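Local coordinates for protein oxidoreductase, NAD-binding (Acidithiobacillus ferrooxidans, PDB 7BVK) that catalyses the NAD(+)-dependent oxidation of the glucosamine 3-position of UDP-N-acetylglucosamine to a ketone, a step toward the 2,3-diamino sugar of lipid A in some bacteria, at residues M4-I9 and V61-I66; C87-P92 and L114-I119; Y139-R144 and R223-D228. All coordinates share one frame; numbering follows the deposited sequence.

Interaction 1: residues M4-I9 and V61-I66; sequences MRTGVI and VDAVSI
Arg5 grips Asp62 where the two strands enter the sheet. Arg5 CB lies 3.3 Å from Asp62 OD2 and also brushes the CA of Val61. CG stays near that same oxygen; a bend at chi3 (-50°) then swings the guanidinium back across the carboxylate, with NE passing OD2 and CZ near OD1 before Arg5 NH2 closes a salt bridge to Asp62 OD1 at 2.7 Å. Arg5 NH1 turns to the backbone, 3.6 Å from Val61 N, with Val61 over one face of the guanidinium. Guanidinium and carboxylate stand almost perpendicular, 89° apart. Asp62 OD2 takes Arg5 N at 2.8 Å, on the anti side of the carboxylate. Beyond this clamp, 5-9 and 63-66 run parallel as neighbouring strands of the NAD-binding Rossmann fold, with 5-9 leading toward Gly10, Gly12 and Gly15, consistent with its GxGxxG motif. Gly7 N bonds to Ala63 O at 2.9 Å, and Ile9 N meets Ser65 O almost straight, at 176°. On one face Ile9 CD1 packs 4.1 Å from Val64 CG2, and helix 54-58 closes over both residues. On the other, Thr6 OG1 bonds to Ser26 and Ser65 OG to His18, while Ala63 faces helix 268-282.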
loop_
_atom_site.group_PDB
_atom_site.type_symbol
_atom_site.label_atom_id
_atom_site.label_comp_id
_atom_site.label_asym_id
_atom_site.label_seq_id
_atom_site.Cartn_x
_atom_site.Cartn_y
_atom_site.Cartn_z
ATOM N N MET A 4 14.112 -15.515 -10.915
ATOM C CA MET A 4 13.891 -14.266 -11.612
ATOM C C MET A 4 14.941 -13.251 -11.196
ATOM O O MET A 4 15.394 -13.235 -10.052
ATOM C CB MET A 4 12.492 -13.736 -11.347
ATOM C CG MET A 4 12.077 -12.802 -12.433
ATOM S SD MET A 4 10.345 -12.464 -12.351
ATOM C CE MET A 4 9.709 -14.147 -12.483
ATOM N N ARG A 5 15.324 -12.411 -12.151
ATOM C CA ARG A 5 16.305 -11.362 -11.925
ATOM C C ARG A 5 15.600 -10.119 -11.393
ATOM O O ARG A 5 14.746 -9.522 -12.074
ATOM C CB ARG A 5 17.069 -11.075 -13.216
ATOM C CG ARG A 5 18.116 -12.136 -13.515
ATOM C CD ARG A 5 18.634 -12.076 -14.925
ATOM N NE ARG A 5 17.570 -12.040 -15.921
ATOM C CZ ARG A 5 17.424 -11.084 -16.843
ATOM N NH1 ARG A 5 18.274 -10.060 -16.905
ATOM N NH2 ARG A 5 16.421 -11.158 -17.717
ATOM N N THR A 6 15.950 -9.742 -10.167
ATOM C CA THR A 6 15.238 -8.716 -9.429
ATOM C C THR A 6 16.219 -7.645 -8.970
ATOM O O THR A 6 17.403 -7.920 -8.719
ATOM C CB THR A 6 14.465 -9.322 -8.207
ATOM O OG1 THR A 6 15.361 -10.041 -7.332
ATOM C CG2 THR A 6 13.359 -10.263 -8.683
ATOM N N GLY A 7 15.700 -6.423 -8.869
ATOM C CA GLY A 7 16.446 -5.305 -8.327
ATOM C C GLY A 7 15.546 -4.310 -7.620
ATOM O O GLY A 7 14.310 -4.329 -7.752
ATOM N N VAL A 8 16.183 -3.438 -6.842
ATOM C CA VAL A 8 15.469 -2.405 -6.107
ATOM C C VAL A 8 16.050 -1.071 -6.522
ATOM O O VAL A 8 17.274 -0.938 -6.630
ATOM C CB VAL A 8 15.576 -2.580 -4.576
ATOM C CG1 VAL A 8 14.859 -1.417 -3.865
ATOM C CG2 VAL A 8 15.049 -3.957 -4.130
ATOM N N ILE A 9 15.179 -0.094 -6.773
ATOM C CA ILE A 9 15.603 1.271 -7.046
ATOM C C ILE A 9 15.139 2.132 -5.877
ATOM O O ILE A 9 13.934 2.278 -5.623
ATOM C CB ILE A 9 15.077 1.791 -8.393
ATOM C CG1 ILE A 9 15.381 0.788 -9.497
ATOM C CG2 ILE A 9 15.745 3.132 -8.758
ATOM C CD1 ILE A 9 14.621 1.074 -10.759
ATOM N N VAL A 61 17.671 -7.033 -15.102
ATOM C CA VAL A 61 16.655 -7.560 -14.192
ATOM C C VAL A 61 15.338 -7.760 -14.930
ATOM O O VAL A 61 15.047 -7.102 -15.929
ATOM C CB VAL A 61 16.423 -6.646 -12.965
ATOM C CG1 VAL A 61 17.718 -6.423 -12.177
ATOM C CG2 VAL A 61 15.792 -5.311 -13.398
ATOM N N ASP A 62 14.534 -8.683 -14.428
ATOM C CA ASP A 62 13.179 -8.814 -14.941
ATOM C C ASP A 62 12.191 -7.957 -14.173
ATOM O O ASP A 62 11.169 -7.544 -14.741
ATOM C CB ASP A 62 12.718 -10.275 -14.884
ATOM C CG ASP A 62 13.719 -11.225 -15.501
ATOM O OD1 ASP A 62 13.923 -11.147 -16.732
ATOM O OD2 ASP A 62 14.317 -12.035 -14.750
ATOM N N ALA A 63 12.484 -7.680 -12.897
ATOM C CA ALA A 63 11.516 -7.044 -12.016
ATOM C C ALA A 63 12.228 -6.194 -10.963
ATOM O O ALA A 63 13.307 -6.566 -10.497
ATOM C CB ALA A 63 10.618 -8.107 -11.361
ATOM N N VAL A 64 11.617 -5.058 -10.599
ATOM C CA VAL A 64 12.149 -4.147 -9.581
ATOM C C VAL A 64 11.056 -3.632 -8.634
ATOM O O VAL A 64 9.898 -3.424 -9.012
ATOM C CB VAL A 64 12.884 -2.912 -10.188
ATOM C CG1 VAL A 64 14.148 -3.340 -10.945
ATOM C CG2 VAL A 64 11.934 -2.075 -11.040
ATOM N N SER A 65 11.459 -3.397 -7.392
ATOM C CA SER A 65 10.689 -2.513 -6.518
ATOM C C SER A 65 11.150 -1.069 -6.674
ATOM O O SER A 65 12.352 -0.797 -6.652
ATOM C CB SER A 65 10.796 -2.914 -5.049
ATOM O OG SER A 65 10.125 -4.129 -4.811
ATOM N N ILE A 66 10.188 -0.159 -6.812
ATOM C CA ILE A 66 10.434 1.274 -6.834
ATOM C C ILE A 66 10.008 1.851 -5.487
ATOM O O ILE A 66 8.813 1.921 -5.164
ATOM C CB ILE A 66 9.696 1.948 -7.986
ATOM C CG1 ILE A 66 10.264 1.430 -9.314
ATOM C CG2 ILE A 66 9.800 3.475 -7.837
ATOM C CD1 ILE A 66 9.393 1.734 -10.543
#

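Interaction 2: residues C87-P92 and L114-I119; sequences CLIEKP and LAIGHI. With NAD (nicotinamide-adenine-dinucleotide), chain C.
Lys91 CB sits over one face of the His118 imidazole, 4.2 Å from the ring centroid and 27° off the normal, in a CH-pi contact. With chi1 at 73°, Lys91 CG turns between its own backbone N and carbonyl carbon and sits 3.7 Å from Gly117 O; the bent chain then carries NZ away from the ring to bond with Asp160 O. Lys91 or His164 has been proposed as the base that deprotonates the sugar 3''-hydroxyl. Behind this pair the strands run parallel, and apolar branches meet on both faces. Ile89 and Leu114 approach at a slant, their CD1 atoms 3.8 Å apart, with Ile116 CD1 reaching toward Ile89 CB. On the reverse face Leu88 CD1 rests 3.8 Å from Ala115 CB. Ala115 N to Cys87 O, at 2.9 Å, is nearly straight (174°). Past Glu90, Lys91 O accepts a weak bond from NAD O3D, just before a cis peptide to Pro92. Helix 97-110 links the two strands in a beta-alpha-beta crossover; helix 73-82 packs on Cys87 and Ile89, helix 268-282 on Leu88 and Ala115, and helix 157-173 on Lys91 and His118.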
loop_
_atom_site.group_PDB
_atom_site.type_symbol
_atom_site.label_atom_id
_atom_site.label_comp_id
_atom_site.label_asym_id
_atom_site.label_seq_id
_atom_site.Cartn_x
_atom_site.Cartn_y
_atom_site.Cartn_z
ATOM N N CYS A 87 7.256 -3.776 -12.303
ATOM C CA CYS A 87 7.429 -2.871 -11.160
ATOM C C CYS A 87 6.417 -3.091 -10.044
ATOM O O CYS A 87 5.207 -3.033 -10.265
ATOM C CB CYS A 87 7.368 -1.393 -11.553
ATOM S SG CYS A 87 8.242 -0.923 -13.006
ATOM N N LEU A 88 6.947 -3.276 -8.840
ATOM C CA LEU A 88 6.202 -3.126 -7.595
ATOM C C LEU A 88 6.514 -1.738 -7.016
ATOM O O LEU A 88 7.625 -1.497 -6.526
ATOM C CB LEU A 88 6.592 -4.243 -6.634
ATOM C CG LEU A 88 6.239 -4.067 -5.178
ATOM C CD1 LEU A 88 4.730 -3.799 -5.040
ATOM C CD2 LEU A 88 6.670 -5.319 -4.423
ATOM N N ILE A 89 5.548 -0.816 -7.089
ATOM C CA ILE A 89 5.737 0.556 -6.602
ATOM C C ILE A 89 5.203 0.667 -5.181
ATOM O O ILE A 89 4.033 0.364 -4.922
ATOM C CB ILE A 89 5.050 1.589 -7.518
ATOM C CG1 ILE A 89 5.393 1.357 -8.996
ATOM C CG2 ILE A 89 5.434 2.996 -7.117
ATOM C CD1 ILE A 89 4.685 2.316 -9.922
ATOM N N GLU A 90 6.045 1.145 -4.256
ATOM C CA GLU A 90 5.642 1.303 -2.828
ATOM C C GLU A 90 4.571 2.396 -2.706
ATOM O O GLU A 90 4.611 3.350 -3.510
ATOM C CB GLU A 90 6.862 1.633 -1.964
ATOM C CG GLU A 90 7.311 0.478 -1.088
ATOM C CD GLU A 90 6.384 0.164 0.074
ATOM O OE1 GLU A 90 6.284 -1.021 0.446
ATOM O OE2 GLU A 90 5.763 1.109 0.604
ATOM N N LYS A 91 3.665 2.278 -1.725
ATOM C CA LYS A 91 2.584 3.291 -1.570
ATOM C C LYS A 91 3.123 4.641 -1.067
ATOM O O LYS A 91 4.100 4.655 -0.349
ATOM C CB LYS A 91 1.349 2.783 -0.818
ATOM C CG LYS A 91 1.487 2.587 0.681
ATOM C CD LYS A 91 1.066 3.750 1.506
ATOM C CE LYS A 91 2.011 4.017 2.655
ATOM N NZ LYS A 91 1.338 3.961 3.973
ATOM N N PRO A 92 2.521 5.792 -1.418
ATOM C CA PRO A 92 1.359 5.876 -2.309
ATOM C C PRO A 92 1.762 5.706 -3.769
ATOM O O PRO A 92 2.896 5.855 -4.041
ATOM C CB PRO A 92 0.848 7.305 -2.160
ATOM C CG PRO A 92 1.628 7.875 -1.017
ATOM C CD PRO A 92 2.907 7.086 -0.942
ATOM N N LEU A 114 2.071 -4.422 -13.149
ATOM C CA LEU A 114 2.208 -3.225 -12.332
ATOM C C LEU A 114 1.544 -3.489 -10.981
ATOM O O LEU A 114 0.321 -3.651 -10.902
ATOM C CB LEU A 114 1.587 -2.039 -13.063
ATOM C CG LEU A 114 1.431 -0.711 -12.349
ATOM C CD1 LEU A 114 2.752 -0.303 -11.795
ATOM C CD2 LEU A 114 0.896 0.313 -13.340
ATOM N N ALA A 115 2.349 -3.540 -9.920
ATOM C CA ALA A 115 1.854 -3.746 -8.562
ATOM C C ALA A 115 2.110 -2.522 -7.682
ATOM O O ALA A 115 3.118 -1.813 -7.839
ATOM C CB ALA A 115 2.501 -4.981 -7.920
ATOM N N ILE A 116 1.178 -2.290 -6.743
ATOM C CA ILE A 116 1.251 -1.195 -5.782
ATOM C C ILE A 116 1.342 -1.765 -4.368
ATOM O O ILE A 116 0.605 -2.685 -4.004
ATOM C CB ILE A 116 0.045 -0.242 -5.911
ATOM C CG1 ILE A 116 -0.254 0.026 -7.387
ATOM C CG2 ILE A 116 0.300 1.060 -5.130
ATOM C CD1 ILE A 116 0.954 0.602 -8.143
ATOM N N GLY A 117 2.233 -1.204 -3.562
ATOM C CA GLY A 117 2.505 -1.777 -2.263
ATOM C C GLY A 117 1.471 -1.541 -1.174
ATOM O O GLY A 117 1.819 -1.042 -0.097
ATOM N N HIS A 118 0.210 -1.920 -1.413
ATOM C CA HIS A 118 -0.841 -1.764 -0.398
ATOM C C HIS A 118 -0.864 -3.020 0.477
ATOM O O HIS A 118 -1.664 -3.949 0.310
ATOM C CB HIS A 118 -2.180 -1.448 -1.053
ATOM C CG HIS A 118 -2.304 -0.013 -1.481
ATOM N ND1 HIS A 118 -2.288 1.035 -0.584
ATOM C CD2 HIS A 118 -2.409 0.550 -2.711
ATOM C CE1 HIS A 118 -2.390 2.177 -1.244
ATOM N NE2 HIS A 118 -2.463 1.911 -2.536
ATOM N N ILE A 119 0.021 -2.995 1.475
ATOM C CA ILE A 119 0.470 -4.193 2.168
ATOM C C ILE A 119 -0.652 -4.870 2.961
ATOM O O ILE A 119 -0.646 -6.097 3.093
ATOM C CB ILE A 119 1.679 -3.828 3.060
ATOM C CG1 ILE A 119 2.380 -5.085 3.577
ATOM C CG2 ILE A 119 1.277 -2.868 4.205
ATOM C CD1 ILE A 119 3.869 -4.917 3.845
HETATM P PA NAD C . 13.727 7.154 2.219
HETATM O O1A NAD C . 13.337 8.452 1.719
HETATM O O2A NAD C . 14.735 6.764 3.135
HETATM O O5B NAD C . 14.169 6.403 0.834
HETATM C C5B NAD C . 14.769 7.262 -0.081
HETATM C C4B NAD C . 15.795 6.627 -0.940
HETATM O O4B NAD C . 15.530 6.969 -2.212
HETATM C C3B NAD C . 16.987 7.394 -0.526
HETATM O O3B NAD C . 17.906 6.487 -0.420
HETATM C C2B NAD C . 17.192 8.352 -1.648
HETATM O O2B NAD C . 18.513 8.600 -1.861
HETATM C C1B NAD C . 16.664 7.505 -2.743
HETATM N N9A NAD C . 16.285 8.177 -3.945
HETATM C C8A NAD C . 15.653 9.284 -4.130
HETATM N N7A NAD C . 15.455 9.527 -5.353
HETATM C C5A NAD C . 15.972 8.537 -5.967
HETATM C C6A NAD C . 16.064 8.219 -7.276
HETATM N N6A NAD C . 15.559 9.057 -8.090
HETATM N N1A NAD C . 16.636 7.128 -7.717
HETATM C C2A NAD C . 17.114 6.332 -6.794
HETATM N N3A NAD C . 17.084 6.520 -5.526
HETATM C C4A NAD C . 16.500 7.657 -5.142
HETATM O O3 NAD C . 12.318 6.921 2.708
HETATM P PN NAD C . 11.508 5.695 2.443
HETATM O O1N NAD C . 10.411 5.380 3.379
HETATM O O2N NAD C . 12.395 4.818 1.742
HETATM O O5D NAD C . 10.589 6.206 1.173
HETATM C C5D NAD C . 10.121 5.203 0.480
HETATM C C4D NAD C . 8.621 5.131 0.608
HETATM O O4D NAD C . 8.339 4.877 1.975
HETATM C C3D NAD C . 7.978 6.491 0.271
HETATM O O3D NAD C . 7.055 6.287 -0.757
HETATM C C2D NAD C . 7.290 6.784 1.598
HETATM O O2D NAD C . 6.021 7.201 1.480
HETATM C C1D NAD C . 7.166 5.402 2.213
#

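Interaction 3: residues Y139-R144 and R223-D228; sequences YLEAER and RIFWQD
Tyr139 and Phe225, like Glu141 and Arg223, form antiparallel hydrogen-bonded pairs, with the non-hydrogen-bonded pair Leu140 and Ile224 between them and the strand axes running at 178°. Phe225 N to Tyr139 O measures 2.9 Å and Arg223 N to Glu141 O 2.8 Å.

On the face bearing Tyr139, Glu141, Arg223 and Phe225, the two aromatic side chains lie side by side and point the same way. Their planes are 19° from parallel but slid apart, with centroids 5.5 Å from each other, so the rings barely overlap; Tyr139 CD2 and Phe225 CD1 make the contact. Glu141 reaches across to Arg223. Glu141 CG is anti to its backbone N (chi1 -164°) and the chain is extended beyond it, which brings Glu141 OE1 to 3.0 Å from Arg223 NE, close to the guanidinium plane and on the anti side of the carboxylate. Tyr139 OH lies implausibly close to Glu141 OE2, so the details of that bond are doubtful. One face of the guanidinium lies over Glu141 O, and Arg223 NH2 makes a long salt bridge to Glu143 OE2 at 3.8 Å, joining both acids in one network. A leucine in place of Arg223 would probably leave the Glu141 carboxylate without the NE donor and charge that meet it, and Glu143 without its distant mate.

On the reverse face, Leu140 CD2 packs on Ile224 CG2, and Ile224 CG2 also lies over the Trp226 ring. Strand 139-147 runs between 219-225 and 206-215 in the large mixed sheet of the C-terminal domain, and helix 157-173 packs against Leu140 and Ile224.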
loop_
_atom_site.group_PDB
_atom_site.type_symbol
_atom_site.label_atom_id
_atom_site.label_comp_id
_atom_site.label_asym_id
_atom_site.label_seq_id
_atom_site.Cartn_x
_atom_site.Cartn_y
_atom_site.Cartn_z
ATOM N N TYR A 139 -21.153 -1.572 6.939
ATOM C CA TYR A 139 -20.542 -0.502 7.715
ATOM C C TYR A 139 -19.086 -0.846 8.001
ATOM O O TYR A 139 -18.778 -1.967 8.405
ATOM C CB TYR A 139 -21.327 -0.268 9.021
ATOM C CG TYR A 139 -20.710 0.791 9.876
ATOM C CD1 TYR A 139 -20.351 2.024 9.333
ATOM C CD2 TYR A 139 -20.451 0.564 11.213
ATOM C CE1 TYR A 139 -19.764 3.006 10.104
ATOM C CE2 TYR A 139 -19.845 1.530 11.990
ATOM C CZ TYR A 139 -19.508 2.754 11.433
ATOM O OH TYR A 139 -18.928 3.726 12.219
ATOM N N LEU A 140 -18.193 0.105 7.763
ATOM C CA LEU A 140 -16.768 -0.033 8.048
ATOM C C LEU A 140 -16.353 1.087 8.981
ATOM O O LEU A 140 -16.679 2.252 8.730
ATOM C CB LEU A 140 -15.917 0.049 6.780
ATOM C CG LEU A 140 -15.991 -1.111 5.812
ATOM C CD1 LEU A 140 -14.680 -1.336 5.037
ATOM C CD2 LEU A 140 -16.269 -2.269 6.658
ATOM N N GLU A 141 -15.602 0.749 10.025
ATOM C CA GLU A 141 -15.224 1.707 11.067
ATOM C C GLU A 141 -13.753 1.471 11.363
ATOM O O GLU A 141 -13.415 0.502 12.036
ATOM C CB GLU A 141 -16.077 1.493 12.307
ATOM C CG GLU A 141 -16.109 2.591 13.329
ATOM C CD GLU A 141 -17.227 2.363 14.347
ATOM O OE1 GLU A 141 -17.151 1.357 15.102
ATOM O OE2 GLU A 141 -18.182 3.184 14.379
ATOM N N ALA A 142 -12.879 2.317 10.845
ATOM C CA ALA A 142 -11.445 2.127 11.035
ATOM C C ALA A 142 -10.837 3.291 11.809
ATOM O O ALA A 142 -11.275 4.444 11.689
ATOM C CB ALA A 142 -10.714 1.963 9.695
ATOM N N GLU A 143 -9.827 2.981 12.616
ATOM C CA GLU A 143 -8.993 4.014 13.209
ATOM C C GLU A 143 -7.530 3.609 13.082
ATOM O O GLU A 143 -7.153 2.494 13.469
ATOM C CB GLU A 143 -9.376 4.271 14.669
ATOM C CG GLU A 143 -9.165 3.104 15.580
ATOM C CD GLU A 143 -9.966 3.223 16.846
ATOM O OE1 GLU A 143 -9.640 2.514 17.823
ATOM O OE2 GLU A 143 -10.924 4.029 16.856
ATOM N N ARG A 144 -6.720 4.497 12.497
ATOM C CA ARG A 144 -5.269 4.316 12.398
ATOM C C ARG A 144 -4.589 5.504 13.076
ATOM O O ARG A 144 -4.688 6.640 12.600
ATOM C CB ARG A 144 -4.824 4.174 10.944
ATOM C CG ARG A 144 -3.441 3.603 10.804
ATOM C CD ARG A 144 -3.224 3.012 9.429
ATOM N NE ARG A 144 -4.189 1.955 9.094
ATOM C CZ ARG A 144 -3.914 0.649 9.082
ATOM N NH1 ARG A 144 -2.695 0.217 9.392
ATOM N NH2 ARG A 144 -4.859 -0.227 8.750
ATOM N N ARG A 223 -13.343 -2.253 12.430
ATOM C CA ARG A 223 -14.533 -3.058 12.676
ATOM C C ARG A 223 -15.391 -3.077 11.414
ATOM O O ARG A 223 -15.726 -2.021 10.860
ATOM C CB ARG A 223 -15.314 -2.512 13.880
ATOM C CG ARG A 223 -14.564 -2.625 15.239
ATOM C CD ARG A 223 -14.985 -1.524 16.249
ATOM N NE ARG A 223 -14.668 -0.183 15.743
ATOM C CZ ARG A 223 -13.448 0.366 15.734
ATOM N NH1 ARG A 223 -12.403 -0.291 16.241
ATOM N NH2 ARG A 223 -13.268 1.585 15.224
ATOM N N ILE A 224 -15.731 -4.274 10.951
ATOM C CA ILE A 224 -16.471 -4.472 9.708
ATOM C C ILE A 224 -17.787 -5.168 10.034
ATOM O O ILE A 224 -17.797 -6.173 10.754
ATOM C CB ILE A 224 -15.646 -5.292 8.698
ATOM C CG1 ILE A 224 -14.311 -4.592 8.434
ATOM C CG2 ILE A 224 -16.419 -5.521 7.425
ATOM C CD1 ILE A 224 -13.156 -5.496 8.221
ATOM N N PHE A 225 -18.893 -4.638 9.500
ATOM C CA PHE A 225 -20.233 -5.140 9.784
ATOM C C PHE A 225 -20.949 -5.445 8.481
ATOM O O PHE A 225 -21.141 -4.559 7.634
ATOM C CB PHE A 225 -21.058 -4.146 10.609
ATOM C CG PHE A 225 -20.350 -3.635 11.818
ATOM C CD1 PHE A 225 -19.462 -2.576 11.723
ATOM C CD2 PHE A 225 -20.561 -4.211 13.054
ATOM C CE1 PHE A 225 -18.795 -2.107 12.831
ATOM C CE2 PHE A 225 -19.899 -3.737 14.173
ATOM C CZ PHE A 225 -19.015 -2.688 14.061
ATOM N N TRP A 226 -21.329 -6.704 8.335
ATOM C CA TRP A 226 -22.346 -7.144 7.400
ATOM C C TRP A 226 -23.683 -7.167 8.141
ATOM O O TRP A 226 -23.795 -6.671 9.264
ATOM C CB TRP A 226 -21.958 -8.501 6.825
ATOM C CG TRP A 226 -20.640 -8.517 6.112
ATOM C CD1 TRP A 226 -20.439 -8.404 4.769
ATOM C CD2 TRP A 226 -19.342 -8.680 6.700
ATOM N NE1 TRP A 226 -19.096 -8.484 4.479
ATOM C CE2 TRP A 226 -18.399 -8.653 5.648
ATOM C CE3 TRP A 226 -18.880 -8.837 8.012
ATOM C CZ2 TRP A 226 -17.022 -8.785 5.870
ATOM C CZ3 TRP A 226 -17.504 -8.968 8.230
ATOM C CH2 TRP A 226 -16.597 -8.936 7.168
ATOM N N GLN A 227 -24.718 -7.757 7.538
ATOM C CA GLN A 227 -26.015 -7.803 8.211
ATOM C C GLN A 227 -26.012 -8.796 9.375
ATOM O O GLN A 227 -26.500 -8.482 10.467
ATOM C CB GLN A 227 -27.117 -8.132 7.204
ATOM C CG GLN A 227 -26.666 -9.037 6.055
ATOM C CD GLN A 227 -27.842 -9.555 5.230
ATOM O OE1 GLN A 227 -29.001 -9.496 5.671
ATOM N NE2 GLN A 227 -27.551 -10.064 4.025
ATOM N N ASP A 228 -25.444 -9.993 9.169
ATOM C CA ASP A 228 -25.508 -11.083 10.148
ATOM C C ASP A 228 -24.145 -11.456 10.748
ATOM O O ASP A 228 -24.057 -12.470 11.451
ATOM C CB ASP A 228 -26.138 -12.346 9.525
ATOM C CG ASP A 228 -27.680 -12.275 9.385
ATOM O OD1 ASP A 228 -28.396 -11.910 10.343
ATOM O OD2 ASP A 228 -28.189 -12.658 8.306
#

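How the interactions relate
Interactions 1 and 2 belong to one parallel sheet, their centres 13 Å apart, and meet where strands 63-66 and 86-90 are neighbours: Ile66 N lies 2.9 Å from Leu88 O, probably hydrogen-bonded, and Ile66 CD1 packs on Cys87 SG. Ile9 of interaction 1 touches NAD, and Lys91 O of interaction 2 takes a weak hydrogen bond from it. Interaction 3 is in the other domain's sheet, its centre about 25 Å from that of interaction 2 and 37 Å from that of interaction 1, away from the NAD site. The nearest atoms of interactions 2 and 3 are about 7 Å apart, and helix 157-173 packs on both, Ile163 on Lys91 and His118, Leu172 on Ile224.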